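Local coordinates for MutT/nudix family protein (Shewanella oneidensis, PDB 3GZ5), which probably acts as an ADP-ribose-dependent transcriptional regulator of NAD metabolism, joining a Nudix domain to a DNA-binding winged-helix domain, at residues B[162-176]-B[220-234]. Residues are numbered along the deposited sequence; the frame is centred on the assembly and turned at random.
Sequences YSLVPGFALSEPFTL and ANLYCLKPDTASYRF
Leu-225 sets its CD1 methyl squarely on the ring of Phe-168, 3.5 Å from the centroid and 4° off the normal, a CH-pi contact that suits a branched aliphatic chain. Its CD2 meets the edge of Phe-174, so one leucine joins two aromatic rings. With CG between backbone N and carbonyl carbon (chi1 54°), the Phe-174 ring lies across toward strand 220-225, Tyr-223 O over its face. These two residues form an antiparallel hydrogen-bonded pair, Tyr-223 N to Phe-174 O (2.7 Å) and Phe-174 N to Tyr-223 O (2.9 Å). Glu-172 supplies an acceptor where this backbone pairing stops: OE2 takes the Leu-225 N-H at 2.7 Å, nearly straight (169°), on the anti side but tilted out of the carboxylate plane. Arg-233, bent at chi2, folds back on its own turn; its several N-H groups serve two carbonyls, NH1 and NH2 clasping Ala-230 O and NH1 reaching Tyr-232 O from above its plane, which holds the guanidinium beside Val-165 CG2 and Ser-163 CB. Cut back to an alanine, it is likely to leave both carbonyls without these donors. From helix 145-162, the chain runs through a 3-10 turn into strand 174-175, packing along strand 220-225, the middle strand of the winged-helix sheet; Leu-164 touches helices 176-187 and 193-203, and the Tyr-162 hydroxyl hydrogen-bonds to Leu-235 O of the second subunit.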
loop_
_atom_site.group_PDB
_atom_site.type_symbol
_atom_site.label_atom_id
_atom_site.label_comp_id
_atom_site.label_asym_id
_atom_site.label_seq_id
_atom_site.Cartn_x
_atom_site.Cartn_y
_atom_site.Cartn_z
ATOM N N TYR B 162 5.026 4.588 -13.064
ATOM C CA TYR B 162 5.933 5.317 -12.179
ATOM C C TYR B 162 7.230 4.607 -11.839
ATOM O O TYR B 162 7.984 5.116 -11.027
ATOM C CB TYR B 162 5.228 5.712 -10.871
ATOM C CG TYR B 162 4.079 6.656 -11.067
ATOM C CD1 TYR B 162 4.293 8.014 -11.321
ATOM C CD2 TYR B 162 2.767 6.188 -11.012
ATOM C CE1 TYR B 162 3.215 8.891 -11.513
ATOM C CE2 TYR B 162 1.686 7.050 -11.200
ATOM C CZ TYR B 162 1.921 8.390 -11.443
ATOM O OH TYR B 162 0.839 9.209 -11.617
ATOM N N SER B 163 7.475 3.435 -12.423
ATOM C CA SER B 163 8.697 2.672 -12.125
ATOM C C SER B 163 9.116 1.757 -13.282
ATOM O O SER B 163 8.452 1.733 -14.319
ATOM C CB SER B 163 8.511 1.837 -10.837
ATOM O OG SER B 163 7.717 0.683 -11.059
ATOM N N LEU B 164 10.212 1.007 -13.098
ATOM C CA LEU B 164 10.629 -0.064 -14.014
ATOM C C LEU B 164 10.520 -1.423 -13.336
ATOM O O LEU B 164 11.124 -2.397 -13.773
ATOM C CB LEU B 164 12.070 0.161 -14.507
ATOM C CG LEU B 164 12.408 1.458 -15.251
ATOM C CD1 LEU B 164 13.892 1.523 -15.593
ATOM C CD2 LEU B 164 11.592 1.568 -16.543
ATOM N N VAL B 165 9.726 -1.469 -12.263
ATOM C CA VAL B 165 9.332 -2.695 -11.601
ATOM C C VAL B 165 8.824 -3.781 -12.595
ATOM O O VAL B 165 9.123 -4.971 -12.396
ATOM C CB VAL B 165 8.322 -2.404 -10.419
ATOM C CG1 VAL B 165 7.648 -3.660 -9.932
ATOM C CG2 VAL B 165 9.036 -1.675 -9.228
ATOM N N PRO B 166 8.078 -3.404 -13.673
ATOM C CA PRO B 166 7.787 -4.503 -14.624
ATOM C C PRO B 166 8.989 -5.265 -15.190
ATOM O O PRO B 166 8.818 -6.365 -15.651
ATOM C CB PRO B 166 6.982 -3.817 -15.735
ATOM C CG PRO B 166 6.296 -2.668 -15.000
ATOM C CD PRO B 166 7.396 -2.156 -14.076
ATOM N N GLY B 167 10.200 -4.717 -15.134
ATOM C CA GLY B 167 11.355 -5.474 -15.577
ATOM C C GLY B 167 11.581 -6.785 -14.847
ATOM O O GLY B 167 12.157 -7.717 -15.411
ATOM N N PHE B 168 11.112 -6.871 -13.597
ATOM C CA PHE B 168 11.259 -8.094 -12.787
ATOM C C PHE B 168 10.505 -9.319 -13.317
ATOM O O PHE B 168 10.864 -10.442 -12.981
ATOM C CB PHE B 168 10.929 -7.819 -11.302
ATOM C CG PHE B 168 11.957 -6.980 -10.614
ATOM C CD1 PHE B 168 13.220 -7.492 -10.349
ATOM C CD2 PHE B 168 11.677 -5.679 -10.240
ATOM C CE1 PHE B 168 14.187 -6.719 -9.716
ATOM C CE2 PHE B 168 12.642 -4.886 -9.592
ATOM C CZ PHE B 168 13.889 -5.402 -9.340
ATOM N N ALA B 169 9.489 -9.098 -14.158
ATOM C CA ALA B 169 8.771 -10.183 -14.852
ATOM C C ALA B 169 9.544 -10.809 -16.028
ATOM O O ALA B 169 9.098 -11.806 -16.599
ATOM C CB ALA B 169 7.403 -9.693 -15.324
ATOM N N LEU B 170 10.703 -10.235 -16.373
ATOM C CA LEU B 170 11.501 -10.680 -17.540
ATOM C C LEU B 170 12.722 -11.485 -17.150
ATOM O O LEU B 170 13.240 -11.321 -16.055
ATOM C CB LEU B 170 11.965 -9.468 -18.348
ATOM C CG LEU B 170 10.847 -8.525 -18.741
ATOM C CD1 LEU B 170 11.442 -7.203 -19.279
ATOM C CD2 LEU B 170 9.983 -9.235 -19.746
ATOM N N SER B 171 13.204 -12.357 -18.028
ATOM C CA SER B 171 14.476 -12.992 -17.705
ATOM C C SER B 171 15.602 -11.991 -17.924
ATOM O O SER B 171 15.486 -11.057 -18.732
ATOM C CB SER B 171 14.692 -14.332 -18.416
ATOM O OG SER B 171 14.638 -14.189 -19.815
ATOM N N GLU B 172 16.660 -12.150 -17.146
ATOM C CA GLU B 172 17.791 -11.251 -17.188
ATOM C C GLU B 172 18.906 -11.960 -17.967
ATOM O O GLU B 172 19.103 -13.159 -17.774
ATOM C CB GLU B 172 18.229 -10.939 -15.757
ATOM C CG GLU B 172 18.432 -9.462 -15.464
ATOM C CD GLU B 172 17.214 -8.770 -14.857
ATOM O OE1 GLU B 172 16.051 -9.226 -15.052
ATOM O OE2 GLU B 172 17.426 -7.741 -14.181
ATOM N N PRO B 173 19.608 -11.247 -18.874
ATOM C CA PRO B 173 19.398 -9.851 -19.283
ATOM C C PRO B 173 18.243 -9.718 -20.284
ATOM O O PRO B 173 17.875 -10.701 -20.942
ATOM C CB PRO B 173 20.714 -9.491 -19.973
ATOM C CG PRO B 173 21.154 -10.777 -20.597
ATOM C CD PRO B 173 20.731 -11.864 -19.609
ATOM N N PHE B 174 17.682 -8.519 -20.394
ATOM C CA PHE B 174 16.610 -8.260 -21.361
ATOM C C PHE B 174 16.934 -7.049 -22.237
ATOM O O PHE B 174 17.813 -6.254 -21.913
ATOM C CB PHE B 174 15.269 -8.027 -20.632
ATOM C CG PHE B 174 15.330 -6.941 -19.590
ATOM C CD1 PHE B 174 15.402 -7.264 -18.246
ATOM C CD2 PHE B 174 15.353 -5.595 -19.958
ATOM C CE1 PHE B 174 15.469 -6.271 -17.289
ATOM C CE2 PHE B 174 15.432 -4.599 -19.013
ATOM C CZ PHE B 174 15.481 -4.938 -17.674
ATOM N N THR B 175 16.203 -6.895 -23.338
ATOM C CA THR B 175 16.382 -5.722 -24.193
ATOM C C THR B 175 15.388 -4.665 -23.804
ATOM O O THR B 175 14.409 -4.925 -23.119
ATOM C CB THR B 175 16.213 -6.048 -25.685
ATOM O OG1 THR B 175 14.881 -6.525 -25.921
ATOM C CG2 THR B 175 17.232 -7.104 -26.125
ATOM N N LEU B 176 15.659 -3.451 -24.228
ATOM C CA LEU B 176 14.803 -2.342 -23.900
ATOM C C LEU B 176 13.443 -2.385 -24.613
ATOM O O LEU B 176 12.455 -1.959 -24.041
ATOM C CB LEU B 176 15.564 -1.051 -24.149
ATOM C CG LEU B 176 15.155 0.010 -23.144
ATOM C CD1 LEU B 176 16.368 0.564 -22.450
ATOM C CD2 LEU B 176 14.389 1.080 -23.896
ATOM N N ALA B 220 20.221 -5.599 -30.309
ATOM C CA ALA B 220 19.829 -4.789 -29.158
ATOM C C ALA B 220 20.668 -5.047 -27.892
ATOM O O ALA B 220 20.956 -6.191 -27.548
ATOM C CB ALA B 220 18.327 -4.933 -28.881
ATOM N N ASN B 221 21.063 -3.959 -27.226
ATOM C CA ASN B 221 21.717 -4.004 -25.908
ATOM C C ASN B 221 20.944 -4.814 -24.857
ATOM O O ASN B 221 19.720 -4.668 -24.701
ATOM C CB ASN B 221 21.925 -2.590 -25.369
ATOM C CG ASN B 221 22.850 -1.749 -26.235
ATOM O OD1 ASN B 221 23.107 -2.065 -27.409
ATOM N ND2 ASN B 221 23.353 -0.664 -25.658
ATOM N N LEU B 222 21.682 -5.659 -24.139
ATOM C CA LEU B 222 21.122 -6.521 -23.106
ATOM C C LEU B 222 21.391 -5.888 -21.757
ATOM O O LEU B 222 22.534 -5.539 -21.450
ATOM C CB LEU B 222 21.711 -7.931 -23.195
ATOM C CG LEU B 222 21.181 -8.792 -24.344
ATOM C CD1 LEU B 222 22.029 -10.067 -24.556
ATOM C CD2 LEU B 222 19.726 -9.151 -24.111
ATOM N N TYR B 223 20.328 -5.707 -20.976
ATOM C CA TYR B 223 20.410 -4.971 -19.733
ATOM C C TYR B 223 20.004 -5.840 -18.553
ATOM O O TYR B 223 19.204 -6.762 -18.707
ATOM C CB TYR B 223 19.501 -3.749 -19.766
ATOM C CG TYR B 223 19.829 -2.710 -20.824
ATOM C CD1 TYR B 223 20.736 -1.662 -20.562
ATOM C CD2 TYR B 223 19.211 -2.752 -22.081
ATOM C CE1 TYR B 223 21.018 -0.690 -21.526
ATOM C CE2 TYR B 223 19.491 -1.795 -23.050
ATOM C CZ TYR B 223 20.375 -0.761 -22.771
ATOM O OH TYR B 223 20.637 0.181 -23.755
ATOM N N CYS B 224 20.563 -5.539 -17.381
ATOM C CA CYS B 224 20.081 -6.118 -16.120
ATOM C C CYS B 224 19.512 -4.989 -15.308
ATOM O O CYS B 224 19.936 -3.830 -15.470
ATOM C CB CYS B 224 21.236 -6.732 -15.314
ATOM S SG CYS B 224 22.020 -8.102 -16.119
ATOM N N LEU B 225 18.599 -5.333 -14.405
ATOM C CA LEU B 225 18.132 -4.387 -13.400
ATOM C C LEU B 225 19.143 -4.224 -12.271
ATOM O O LEU B 225 19.647 -5.214 -11.727
ATOM C CB LEU B 225 16.776 -4.823 -12.812
ATOM C CG LEU B 225 15.538 -4.686 -13.705
ATOM C CD1 LEU B 225 14.253 -5.126 -13.004
ATOM C CD2 LEU B 225 15.411 -3.253 -14.193
ATOM N N LYS B 226 19.440 -2.971 -11.937
ATOM C CA LYS B 226 20.051 -2.648 -10.664
ATOM C C LYS B 226 19.075 -3.045 -9.555
ATOM O O LYS B 226 17.866 -2.862 -9.704
ATOM C CB LYS B 226 20.358 -1.153 -10.567
ATOM C CG LYS B 226 21.578 -0.747 -11.345
ATOM C CD LYS B 226 21.888 0.706 -11.168
ATOM C CE LYS B 226 22.738 1.175 -12.328
ATOM N NZ LYS B 226 23.053 2.628 -12.251
ATOM N N PRO B 227 19.592 -3.645 -8.469
ATOM C CA PRO B 227 18.798 -3.864 -7.244
ATOM C C PRO B 227 17.840 -2.693 -6.927
ATOM O O PRO B 227 16.643 -2.928 -6.704
ATOM C CB PRO B 227 19.863 -3.974 -6.159
ATOM C CG PRO B 227 21.056 -4.639 -6.898
ATOM C CD PRO B 227 20.963 -4.203 -8.363
ATOM N N ASP B 228 18.361 -1.455 -6.939
ATOM C CA ASP B 228 17.572 -0.272 -6.541
ATOM C C ASP B 228 16.369 0.069 -7.448
ATOM O O ASP B 228 15.623 1.005 -7.151
ATOM C CB ASP B 228 18.468 0.958 -6.260
ATOM C CG ASP B 228 18.883 1.728 -7.535
ATOM O OD1 ASP B 228 19.256 2.923 -7.411
ATOM O OD2 ASP B 228 18.874 1.153 -8.656
ATOM N N THR B 229 16.182 -0.696 -8.537
ATOM C CA THR B 229 14.958 -0.639 -9.350
ATOM C C THR B 229 13.714 -0.829 -8.480
ATOM O O THR B 229 12.683 -0.197 -8.709
ATOM C CB THR B 229 14.959 -1.725 -10.452
ATOM O OG1 THR B 229 16.100 -1.560 -11.304
ATOM C CG2 THR B 229 13.674 -1.670 -11.323
ATOM N N ALA B 230 13.834 -1.700 -7.475
ATOM C CA ALA B 230 12.720 -2.117 -6.641
ATOM C C ALA B 230 12.076 -0.938 -5.915
ATOM O O ALA B 230 10.852 -0.880 -5.774
ATOM C CB ALA B 230 13.193 -3.175 -5.626
ATOM N N SER B 231 12.919 -0.013 -5.451
ATOM C CA SER B 231 12.480 1.155 -4.715
ATOM C C SER B 231 12.395 2.449 -5.552
ATOM O O SER B 231 11.729 3.400 -5.142
ATOM C CB SER B 231 13.405 1.373 -3.505
ATOM O OG SER B 231 14.670 1.832 -3.943
ATOM N N TYR B 232 13.062 2.506 -6.705
ATOM C CA TYR B 232 13.055 3.753 -7.494
ATOM C C TYR B 232 11.695 4.076 -8.117
ATOM O O TYR B 232 11.102 3.237 -8.814
ATOM C CB TYR B 232 14.117 3.731 -8.596
ATOM C CG TYR B 232 14.199 5.043 -9.361
ATOM C CD1 TYR B 232 15.226 5.964 -9.100
ATOM C CD2 TYR B 232 13.241 5.371 -10.335
ATOM C CE1 TYR B 232 15.302 7.172 -9.789
ATOM C CE2 TYR B 232 13.305 6.572 -11.034
ATOM C CZ TYR B 232 14.333 7.472 -10.756
ATOM O OH TYR B 232 14.388 8.661 -11.448
ATOM N N ARG B 233 11.232 5.304 -7.892
ATOM C CA ARG B 233 10.008 5.814 -8.516
ATOM C C ARG B 233 10.248 7.138 -9.254
ATOM O O ARG B 233 10.837 8.068 -8.689
ATOM C CB ARG B 233 8.904 6.015 -7.462
ATOM C CG ARG B 233 8.484 4.745 -6.698
ATOM C CD ARG B 233 7.887 3.645 -7.619
ATOM N NE ARG B 233 7.603 2.383 -6.913
ATOM C CZ ARG B 233 8.470 1.382 -6.762
ATOM N NH1 ARG B 233 9.692 1.459 -7.267
ATOM N NH2 ARG B 233 8.109 0.284 -6.100
ATOM N N PHE B 234 9.778 7.223 -10.505
ATOM C CA PHE B 234 9.734 8.492 -11.233
ATOM C C PHE B 234 8.670 9.363 -10.592
ATOM O O PHE B 234 7.627 8.862 -10.157
ATOM C CB PHE B 234 9.340 8.303 -12.705
ATOM C CG PHE B 234 10.305 7.483 -13.507
ATOM C CD1 PHE B 234 11.471 8.051 -14.012
ATOM C CD2 PHE B 234 10.031 6.147 -13.793
ATOM C CE1 PHE B 234 12.354 7.296 -14.776
ATOM C CE2 PHE B 234 10.902 5.383 -14.557
ATOM C CZ PHE B 234 12.070 5.953 -15.042
HETATM O O HOH W 1 11.870 1.525 -10.587
HETATM O O HOH W 2 19.166 -7.909 -11.755
HETATM O O HOH W 3 17.834 -2.743 -26.063
#